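Local atomic coordinates of SWD1-like protein (Myceliophthora thermophila, PDB entry 6E29), a protein that probably serves as a WD-repeat subunit of the COMPASS histone H3 methyltransferase complex, its beta-propeller domain being the part present here. Residues B[265-268]-B[269-272]; B[298-301]-B[302-305]; B[168-171]-B[172-175]; B[190-193]-B[194-198]. One frame throughout, in Å; residues are numbered along the deposited sequence.

Overall arrangement
The chain is a seven-bladed beta-propeller, each blade a four-stranded antiparallel sheet, and the four contacts fall on two distant parts of the ring. Along the chain they run in the order 3, 4, 1, 2. Contact 3 ends helix 161-171 and leads into strand 176-181; contact 4 is the turn end of the hairpin of strands 187-192 and 196-201 in that same sheet. Their centres lie about 12 Å apart, and Met-175 O probably accepts a hydrogen bond from Thr-193 N. Contact 1 links two successive blades and contact 2 turns within the second; they meet where Phe-265 packs on Trp-299. Contacts 2 and 3 have centres about 36 Å apart. All four thus shape or join blades.

Contact 1 of 4, residues B[265-268]-B[269-272]; sequences FQDV and VNRL
Asp-267 reaches across a tight bend to Asn-270, in the loop that carries the beta-propeller chain from strand 261-265, the outermost of one blade, to strand 274-279, which begins the next. The carboxylate of Asp-267 does most of the work. Its CG stands opposite the backbone nitrogen (chi1 -166°), which turns the two oxygens toward the returning chain. OD2 accepts the backbone N-H of Asn-270 at 3.2 Å, and the donor comes from above the carboxylate plane, 41° out of it. OD1 takes a weak bond from the amide of the same residue, ND2 to OD1 being 3.3 Å. Gripping one residue by both backbone and side chain suits an aspartate, whose short arm can curl over a bend three residues long. The carboxylate also has an apolar neighbour: CD1 of Leu-272, a buried residue, lies 3.6 Å from OD1 of Asp-267.

Val-268 and Val-269 form the outer curve, and both are exposed. Their methyls meet obliquely, CG2 of Val-268 lying 3.9 Å from CG1 of Val-269, while CG2 of Val-269 comes close to Asp-267 OD2. Branched side chains are tolerable here because they point mainly outward. Arg-271 takes a positive phi of 45°, which swings the chain back; its CG passes 3.4 Å from Val-268 O. Across the mouth of the loop a water links the two ends, accepting from Asp-267 N at 2.9 Å and lying 2.7 Å from Leu-272 O.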
loop_
_atom_site.group_PDB
_atom_site.type_symbol
_atom_site.label_atom_id
_atom_site.label_comp_id
_atom_site.label_asym_id
_atom_site.label_seq_id
_atom_site.Cartn_x
_atom_site.Cartn_y
_atom_site.Cartn_z
ATOM N N PHE B 265 -13.209 11.700 3.869
ATOM C CA PHE B 265 -14.347 10.824 3.590
ATOM C C PHE B 265 -14.622 10.001 4.834
ATOM O O PHE B 265 -13.698 9.396 5.392
ATOM C CB PHE B 265 -14.082 9.892 2.417
ATOM C CG PHE B 265 -13.625 10.574 1.183
ATOM C CD1 PHE B 265 -14.538 11.120 0.308
ATOM C CD2 PHE B 265 -12.256 10.663 0.880
ATOM C CE1 PHE B 265 -14.101 11.759 -0.855
ATOM C CE2 PHE B 265 -11.831 11.286 -0.284
ATOM C CZ PHE B 265 -12.773 11.811 -1.159
ATOM N N GLN B 266 -15.881 9.988 5.289
ATOM C CA GLN B 266 -16.163 9.367 6.579
ATOM C C GLN B 266 -17.662 9.120 6.677
ATOM O O GLN B 266 -18.441 9.601 5.854
ATOM C CB GLN B 266 -15.703 10.234 7.758
ATOM C CG GLN B 266 -16.416 11.539 7.851
ATOM C CD GLN B 266 -15.807 12.421 8.892
ATOM O OE1 GLN B 266 -15.523 11.981 10.019
ATOM N NE2 GLN B 266 -15.561 13.674 8.523
ATOM N N ASP B 267 -18.053 8.348 7.687
ATOM C CA ASP B 267 -19.471 8.118 7.994
ATOM C C ASP B 267 -19.674 8.415 9.480
ATOM O O ASP B 267 -19.454 7.543 10.325
ATOM C CB ASP B 267 -19.906 6.689 7.631
ATOM C CG ASP B 267 -21.447 6.519 7.607
ATOM O OD1 ASP B 267 -22.018 5.895 6.673
ATOM O OD2 ASP B 267 -22.089 7.049 8.514
ATOM N N VAL B 268 -20.108 9.644 9.793
ATOM C CA VAL B 268 -20.160 10.100 11.183
ATOM C C VAL B 268 -21.269 9.404 11.967
ATOM O O VAL B 268 -21.096 9.109 13.159
ATOM C CB VAL B 268 -20.315 11.634 11.255
ATOM C CG1 VAL B 268 -18.983 12.325 10.961
ATOM C CG2 VAL B 268 -21.422 12.115 10.309
ATOM N N VAL B 269 -22.418 9.140 11.328
ATOM C CA VAL B 269 -23.586 8.680 12.090
ATOM C C VAL B 269 -23.478 7.192 12.402
ATOM O O VAL B 269 -24.006 6.720 13.419
ATOM C CB VAL B 269 -24.909 9.013 11.360
ATOM C CG1 VAL B 269 -24.872 10.424 10.786
ATOM C CG2 VAL B 269 -25.249 7.982 10.269
ATOM N N ASN B 270 -22.791 6.435 11.548
ATOM C CA ASN B 270 -22.566 5.019 11.775
ATOM C C ASN B 270 -21.184 4.737 12.341
ATOM O O ASN B 270 -20.913 3.597 12.725
ATOM C CB ASN B 270 -22.797 4.253 10.464
ATOM C CG ASN B 270 -24.215 4.468 9.923
ATOM O OD1 ASN B 270 -25.176 4.464 10.694
ATOM N ND2 ASN B 270 -24.345 4.682 8.618
ATOM N N ARG B 271 -20.333 5.764 12.426
ATOM C CA ARG B 271 -18.975 5.676 12.953
ATOM C C ARG B 271 -18.241 4.442 12.415
ATOM O O ARG B 271 -17.725 3.594 13.154
ATOM C CB ARG B 271 -18.997 5.733 14.477
ATOM C CG ARG B 271 -18.947 7.194 14.968
ATOM C CD ARG B 271 -19.425 7.333 16.386
ATOM N NE ARG B 271 -20.412 8.412 16.550
ATOM C CZ ARG B 271 -20.151 9.635 17.024
ATOM N NH1 ARG B 271 -18.918 9.977 17.399
ATOM N NH2 ARG B 271 -21.127 10.527 17.106
ATOM N N LEU B 272 -18.267 4.322 11.102
ATOM C CA LEU B 272 -17.641 3.191 10.420
ATOM C C LEU B 272 -16.131 3.356 10.364
ATOM O O LEU B 272 -15.635 4.466 10.168
ATOM C CB LEU B 272 -18.168 3.055 8.988
ATOM C CG LEU B 272 -19.706 2.926 8.895
ATOM C CD1 LEU B 272 -20.191 2.859 7.452
ATOM C CD2 LEU B 272 -20.203 1.743 9.710
HETATM O O HOH W 1 -16.201 6.963 9.454
#

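Contact 2 of 4, residues B[298-301]-B[302-305]; sequences IWER and GHGS
Trp-299 and Ser-305 face each other at the turn end of a beta hairpin, where strand 296-300 of a propeller blade turns back into strand 306-310. The edge of the indole meets the backbone of Ser-305, while its rings pack inward on Phe-265 and edge-to-face with Trp-274, a fitting place for a large aromatic. Trp-299 CA also makes a C-H...O contact with Ser-305 O.

Glu-300 closes the turn. Its N-H gives a hydrogen bond to Ser-305 O at 2.8 Å, and its carbonyl receives a weak one from Gly-304 N. The side chain folds back over the turn, CG tucked over the main chain (chi1 51°) and the chain bending again at chi2 (86°). OE1 accepts His-303 N at 2.9 Å on its syn side. Ser-305 N and Ser-305 OG both donate to Glu-300 OE2, each at 2.8 Å, from opposite faces of the carboxylate plane. A carboxylate suits this place because it can take two backbone N-H groups and a hydroxyl at once. Gly-304 has a positive phi (80°), which glycine tolerates readily.

Arg-301 sends its guanidinium away from the turn, NH2 making a salt bridge with Glu-262 OE1 and NH1 a hydrogen bond to Gly-283 O.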
loop_
_atom_site.group_PDB
_atom_site.type_symbol
_atom_site.label_atom_id
_atom_site.label_comp_id
_atom_site.label_asym_id
_atom_site.label_seq_id
_atom_site.Cartn_x
_atom_site.Cartn_y
_atom_site.Cartn_z
ATOM N N ILE B 298 -18.115 4.040 -2.288
ATOM C CA ILE B 298 -17.383 4.741 -3.353
ATOM C C ILE B 298 -17.732 6.228 -3.286
ATOM O O ILE B 298 -18.910 6.596 -3.342
ATOM C CB ILE B 298 -17.712 4.167 -4.738
ATOM C CG1 ILE B 298 -17.458 2.639 -4.757
ATOM C CG2 ILE B 298 -16.879 4.841 -5.795
ATOM C CD1 ILE B 298 -17.856 1.991 -6.140
ATOM N N TRP B 299 -16.715 7.072 -3.117
ATOM C CA TRP B 299 -16.862 8.525 -3.175
ATOM C C TRP B 299 -16.191 9.073 -4.438
ATOM O O TRP B 299 -15.283 8.448 -5.008
ATOM C CB TRP B 299 -16.223 9.191 -1.964
ATOM C CG TRP B 299 -16.767 8.812 -0.649
ATOM C CD1 TRP B 299 -17.743 9.490 0.074
ATOM C CD2 TRP B 299 -16.324 7.731 0.188
ATOM N NE1 TRP B 299 -17.940 8.871 1.272
ATOM C CE2 TRP B 299 -17.088 7.795 1.381
ATOM C CE3 TRP B 299 -15.351 6.719 0.050
ATOM C CZ2 TRP B 299 -16.938 6.862 2.420
ATOM C CZ3 TRP B 299 -15.184 5.804 1.089
ATOM C CH2 TRP B 299 -15.971 5.886 2.267
ATOM N N GLU B 300 -16.579 10.283 -4.820
ATOM C CA GLU B 300 -15.950 10.945 -5.956
ATOM C C GLU B 300 -15.144 12.137 -5.454
ATOM O O GLU B 300 -15.582 12.860 -4.560
ATOM C CB GLU B 300 -17.000 11.382 -7.001
ATOM C CG GLU B 300 -18.153 12.171 -6.429
ATOM C CD GLU B 300 -17.813 13.649 -6.341
ATOM O OE1 GLU B 300 -17.001 14.107 -7.200
ATOM O OE2 GLU B 300 -18.313 14.313 -5.399
ATOM N N ARG B 301 -13.964 12.331 -6.021
ATOM C CA ARG B 301 -13.011 13.344 -5.548
ATOM C C ARG B 301 -13.244 14.706 -6.152
ATOM O O ARG B 301 -12.605 15.674 -5.725
ATOM C CB ARG B 301 -11.597 12.954 -5.918
ATOM C CG ARG B 301 -11.020 11.913 -5.073
ATOM C CD ARG B 301 -9.548 11.770 -5.389
ATOM N NE ARG B 301 -8.875 13.054 -5.564
ATOM C CZ ARG B 301 -8.288 13.462 -6.683
ATOM N NH1 ARG B 301 -8.270 12.671 -7.762
ATOM N NH2 ARG B 301 -7.732 14.674 -6.730
ATOM N N GLY B 302 -14.084 14.792 -7.176
ATOM C CA GLY B 302 -14.424 16.092 -7.719
ATOM C C GLY B 302 -15.011 17.001 -6.660
ATOM O O GLY B 302 -14.592 18.150 -6.507
ATOM N N HIS B 303 -15.990 16.488 -5.911
ATOM C CA HIS B 303 -16.646 17.247 -4.863
ATOM C C HIS B 303 -16.675 16.540 -3.532
ATOM O O HIS B 303 -17.297 17.053 -2.607
ATOM C CB HIS B 303 -18.099 17.577 -5.244
ATOM C CG HIS B 303 -18.218 18.426 -6.467
ATOM N ND1 HIS B 303 -17.496 18.177 -7.618
ATOM C CD2 HIS B 303 -18.966 19.523 -6.723
ATOM C CE1 HIS B 303 -17.786 19.085 -8.529
ATOM N NE2 HIS B 303 -18.685 19.909 -8.013
ATOM N N GLY B 304 -16.066 15.366 -3.415
ATOM C CA GLY B 304 -16.036 14.656 -2.149
ATOM C C GLY B 304 -17.291 13.883 -1.789
ATOM O O GLY B 304 -17.352 13.311 -0.693
ATOM N N SER B 305 -18.275 13.802 -2.680
ATOM C CA SER B 305 -19.547 13.226 -2.281
ATOM C C SER B 305 -19.566 11.702 -2.477
ATOM O O SER B 305 -18.801 11.134 -3.268
ATOM C CB SER B 305 -20.692 13.878 -3.065
ATOM O OG SER B 305 -20.715 13.368 -4.389
#

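Contact 3 of 4, residues B[168-171]-B[172-175]; sequences AKED and AKHM
A salt-bridge network of Lys-169, Glu-170 and Lys-173 closes the last turn of helix 161-171 and the first residues beyond it. Lys-173 is extended beyond CG and runs alongside Glu-170, pointing the same way. Its ammonium nitrogen straddles the carboxylate: NZ of Lys-173 is 3.2 Å from both OE1 and OE2 of Glu-170, meeting each on the syn side. Glu-170 bends at chi2 (-45°), which folds its carboxylate back beside the lysine. From the same face of the carboxylate plane comes Lys-169, whose NZ lies 3.1 Å from Glu-170 OE1. Lys-166, one turn back, adds a further salt bridge to OE1, and the long, flexible lysines suit this solvent-facing cluster. Replacing Glu-170 by an alanine would probably leave Lys-169 and Lys-173 without the shared carboxylate that offsets their repulsion, and free to swing apart.

In the backbone, the helix gives way to a type I beta turn from Asp-171 to His-174, the link into strand 176-181, the first strand of a propeller blade. Ala-172 N still makes a helical bond to Ala-168 O at 3.0 Å. Lys-173 N then reaches only three residues back, to Glu-170 O, again at 3.0 Å, as the coil tightens. The turn is closed by His-174 N on Asp-171 O at 3.1 Å, with the imidazole edge turned to the Glu-170 carbonyl. Asp-171 directs its carboxylate to Arg-154. A water donates to Asp-171 O and, at 3.0 Å, to His-174 O.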
loop_
_atom_site.group_PDB
_atom_site.type_symbol
_atom_site.label_atom_id
_atom_site.label_comp_id
_atom_site.label_asym_id
_atom_site.label_seq_id
_atom_site.Cartn_x
_atom_site.Cartn_y
_atom_site.Cartn_z
ATOM N N ALA B 168 14.203 9.213 24.263
ATOM C CA ALA B 168 14.476 8.172 23.273
ATOM C C ALA B 168 13.377 7.123 23.272
ATOM O O ALA B 168 12.933 6.685 22.206
ATOM C CB ALA B 168 15.830 7.525 23.558
ATOM N N LYS B 169 12.969 6.664 24.461
ATOM C CA LYS B 169 11.866 5.707 24.565
ATOM C C LYS B 169 10.617 6.232 23.862
ATOM O O LYS B 169 9.933 5.486 23.146
ATOM C CB LYS B 169 11.575 5.425 26.044
ATOM C CG LYS B 169 10.561 4.302 26.313
ATOM C CD LYS B 169 10.534 3.892 27.830
ATOM C CE LYS B 169 9.343 4.559 28.559
ATOM N NZ LYS B 169 8.183 4.753 27.595
ATOM N N GLU B 170 10.322 7.523 24.020
ATOM C CA GLU B 170 9.128 8.083 23.386
ATOM C C GLU B 170 9.280 8.173 21.872
ATOM O O GLU B 170 8.336 7.850 21.142
ATOM C CB GLU B 170 8.799 9.472 23.949
ATOM C CG GLU B 170 8.257 9.517 25.421
ATOM C CD GLU B 170 7.167 8.464 25.728
ATOM O OE1 GLU B 170 7.433 7.541 26.556
ATOM O OE2 GLU B 170 6.053 8.551 25.137
ATOM N N ASP B 171 10.434 8.663 21.392
ATOM C CA ASP B 171 10.693 8.742 19.956
ATOM C C ASP B 171 10.555 7.376 19.315
ATOM O O ASP B 171 10.119 7.261 18.158
ATOM C CB ASP B 171 12.104 9.268 19.684
ATOM C CG ASP B 171 12.266 10.729 20.026
ATOM O OD1 ASP B 171 11.254 11.402 20.323
ATOM O OD2 ASP B 171 13.417 11.206 19.988
ATOM N N ALA B 172 10.936 6.336 20.050
ATOM C CA ALA B 172 10.895 4.975 19.527
ATOM C C ALA B 172 9.475 4.464 19.350
ATOM O O ALA B 172 9.274 3.451 18.678
ATOM C CB ALA B 172 11.690 4.047 20.464
ATOM N N LYS B 173 8.480 5.120 19.938
ATOM C CA LYS B 173 7.121 4.678 19.676
ATOM C C LYS B 173 6.640 5.077 18.307
ATOM O O LYS B 173 5.581 4.604 17.877
ATOM C CB LYS B 173 6.186 5.231 20.733
ATOM C CG LYS B 173 6.519 4.683 22.105
ATOM C CD LYS B 173 5.705 5.386 23.187
ATOM C CE LYS B 173 5.991 4.776 24.555
ATOM N NZ LYS B 173 5.184 5.506 25.573
ATOM N N HIS B 174 7.378 5.934 17.611
ATOM C CA HIS B 174 7.024 6.317 16.246
ATOM C C HIS B 174 7.544 5.252 15.300
ATOM O O HIS B 174 8.754 5.155 15.094
ATOM C CB HIS B 174 7.644 7.658 15.893
ATOM C CG HIS B 174 7.110 8.797 16.678
ATOM N ND1 HIS B 174 6.334 9.782 16.097
ATOM C CD2 HIS B 174 7.267 9.152 17.982
ATOM C CE1 HIS B 174 6.005 10.672 17.019
ATOM N NE2 HIS B 174 6.571 10.322 18.169
ATOM N N MET B 175 6.663 4.428 14.759
ATOM C CA MET B 175 7.124 3.333 13.909
ATOM C C MET B 175 6.422 3.421 12.565
ATOM O O MET B 175 5.260 3.835 12.490
ATOM C CB MET B 175 6.868 1.993 14.557
ATOM C CG MET B 175 7.534 1.945 15.926
ATOM S SD MET B 175 7.721 0.346 16.597
ATOM C CE MET B 175 6.002 -0.207 16.552
HETATM O O HOH W 2 11.653 5.407 15.919
#

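Contact 4 of 4, residues B[190-193]-B[194-198]; sequences AGTT and KGRLN
Ala-190 and Asn-198 form a hydrogen-bonded antiparallel pair in the hairpin of strands 187-192 and 196-201, the two middle strands of one propeller blade. Among the backbone bonds, Ala-190 N to Asn-198 O is 2.9 Å and Asn-198 N to Ala-190 O is 2.8 Å. The turn is type I, with Gly-195 N bonded to Thr-192 O at 3.2 Å, and a G1 bulge follows: Gly-195 and Arg-196 together face Thr-192, whose N-H makes a weak bond to Arg-196 O. The positive phi of Gly-195 (71°) suits glycine.

One side chain adds polar bonds. Thr-192 OG1, turned back over its own backbone by a chi1 of 73°, accepts Lys-194 N at 3.1 Å and Arg-196 N at 3.2 Å. A valine in its place would probably leave both N-H groups without this acceptor and the bulge less firmly held.

Methyl groups pack on polar atoms. Leu-197 CD2 lies 3.3 Å from Ala-190 O, and Thr-192 CG2 touches Asn-198 ND2, whose amide bonds onward to Ser-150 and, through OD1, to Ser-210. Ala-190 is buried against Thr-176 and Ile-179 of the neighbouring strand, where a small side chain suits. With the Thr-192 hydroxyl taking two turn amides and its carbonyl a third, all three have partners inside the hairpin.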
loop_
_atom_site.group_PDB
_atom_site.type_symbol
_atom_site.label_atom_id
_atom_site.label_comp_id
_atom_site.label_asym_id
_atom_site.label_seq_id
_atom_site.Cartn_x
_atom_site.Cartn_y
_atom_site.Cartn_z
ATOM N N ALA B 190 5.958 8.043 3.825
ATOM C CA ALA B 190 5.749 6.979 4.791
ATOM C C ALA B 190 4.771 7.427 5.868
ATOM O O ALA B 190 4.698 8.614 6.220
ATOM C CB ALA B 190 7.073 6.555 5.437
ATOM N N GLY B 191 4.002 6.468 6.342
ATOM C CA GLY B 191 3.072 6.701 7.435
ATOM C C GLY B 191 3.510 5.983 8.691
ATOM O O GLY B 191 4.173 4.939 8.641
ATOM N N THR B 192 3.085 6.518 9.848
ATOM C CA THR B 192 3.548 5.992 11.110
ATOM C C THR B 192 2.399 5.686 12.053
ATOM O O THR B 192 1.230 6.045 11.820
ATOM C CB THR B 192 4.485 6.971 11.837
ATOM O OG1 THR B 192 3.704 8.062 12.361
ATOM C CG2 THR B 192 5.613 7.473 10.902
ATOM N N THR B 193 2.770 5.024 13.147
ATOM C CA THR B 193 1.859 4.694 14.236
ATOM C C THR B 193 1.338 5.934 14.952
ATOM O O THR B 193 0.394 5.832 15.742
ATOM C CB THR B 193 2.593 3.800 15.253
ATOM O OG1 THR B 193 3.883 4.390 15.527
ATOM C CG2 THR B 193 2.798 2.428 14.694
ATOM N N LYS B 194 1.956 7.082 14.739
ATOM C CA LYS B 194 1.560 8.303 15.422
ATOM C C LYS B 194 0.813 9.238 14.480
ATOM O O LYS B 194 0.651 10.427 14.778
ATOM C CB LYS B 194 2.797 8.982 16.043
ATOM C CG LYS B 194 3.474 8.209 17.202
ATOM C CD LYS B 194 2.746 8.400 18.539
ATOM C CE LYS B 194 3.429 7.637 19.670
ATOM N NZ LYS B 194 3.097 6.174 19.582
ATOM N N GLY B 195 0.346 8.706 13.349
ATOM C CA GLY B 195 -0.469 9.447 12.398
ATOM C C GLY B 195 0.294 10.509 11.630
ATOM O O GLY B 195 -0.313 11.462 11.114
ATOM N N ARG B 196 1.611 10.348 11.494
ATOM C CA ARG B 196 2.397 11.308 10.747
ATOM C C ARG B 196 2.674 10.792 9.343
ATOM O O ARG B 196 2.760 9.588 9.119
ATOM C CB ARG B 196 3.734 11.638 11.419
ATOM C CG ARG B 196 3.540 12.122 12.886
ATOM C CD ARG B 196 4.862 12.619 13.414
ATOM N NE ARG B 196 5.220 13.904 12.822
ATOM C CZ ARG B 196 4.710 15.061 13.243
ATOM N NH1 ARG B 196 3.837 15.070 14.249
ATOM N NH2 ARG B 196 5.051 16.200 12.651
ATOM N N LEU B 197 2.740 11.731 8.395
ATOM C CA LEU B 197 3.248 11.469 7.044
ATOM C C LEU B 197 4.660 12.061 6.960
ATOM O O LEU B 197 4.840 13.267 7.148
ATOM C CB LEU B 197 2.302 12.076 6.004
ATOM C CG LEU B 197 2.388 11.670 4.509
ATOM C CD1 LEU B 197 3.576 12.311 3.834
ATOM C CD2 LEU B 197 2.463 10.152 4.370
ATOM N N ASN B 198 5.656 11.198 6.735
ATOM C CA ASN B 198 7.056 11.568 6.553
ATOM C C ASN B 198 7.364 11.597 5.073
ATOM O O ASN B 198 6.971 10.678 4.361
ATOM C CB ASN B 198 8.012 10.516 7.153
ATOM C CG ASN B 198 7.950 10.465 8.642
ATOM O OD1 ASN B 198 7.543 11.438 9.250
ATOM N ND2 ASN B 198 8.366 9.344 9.233
#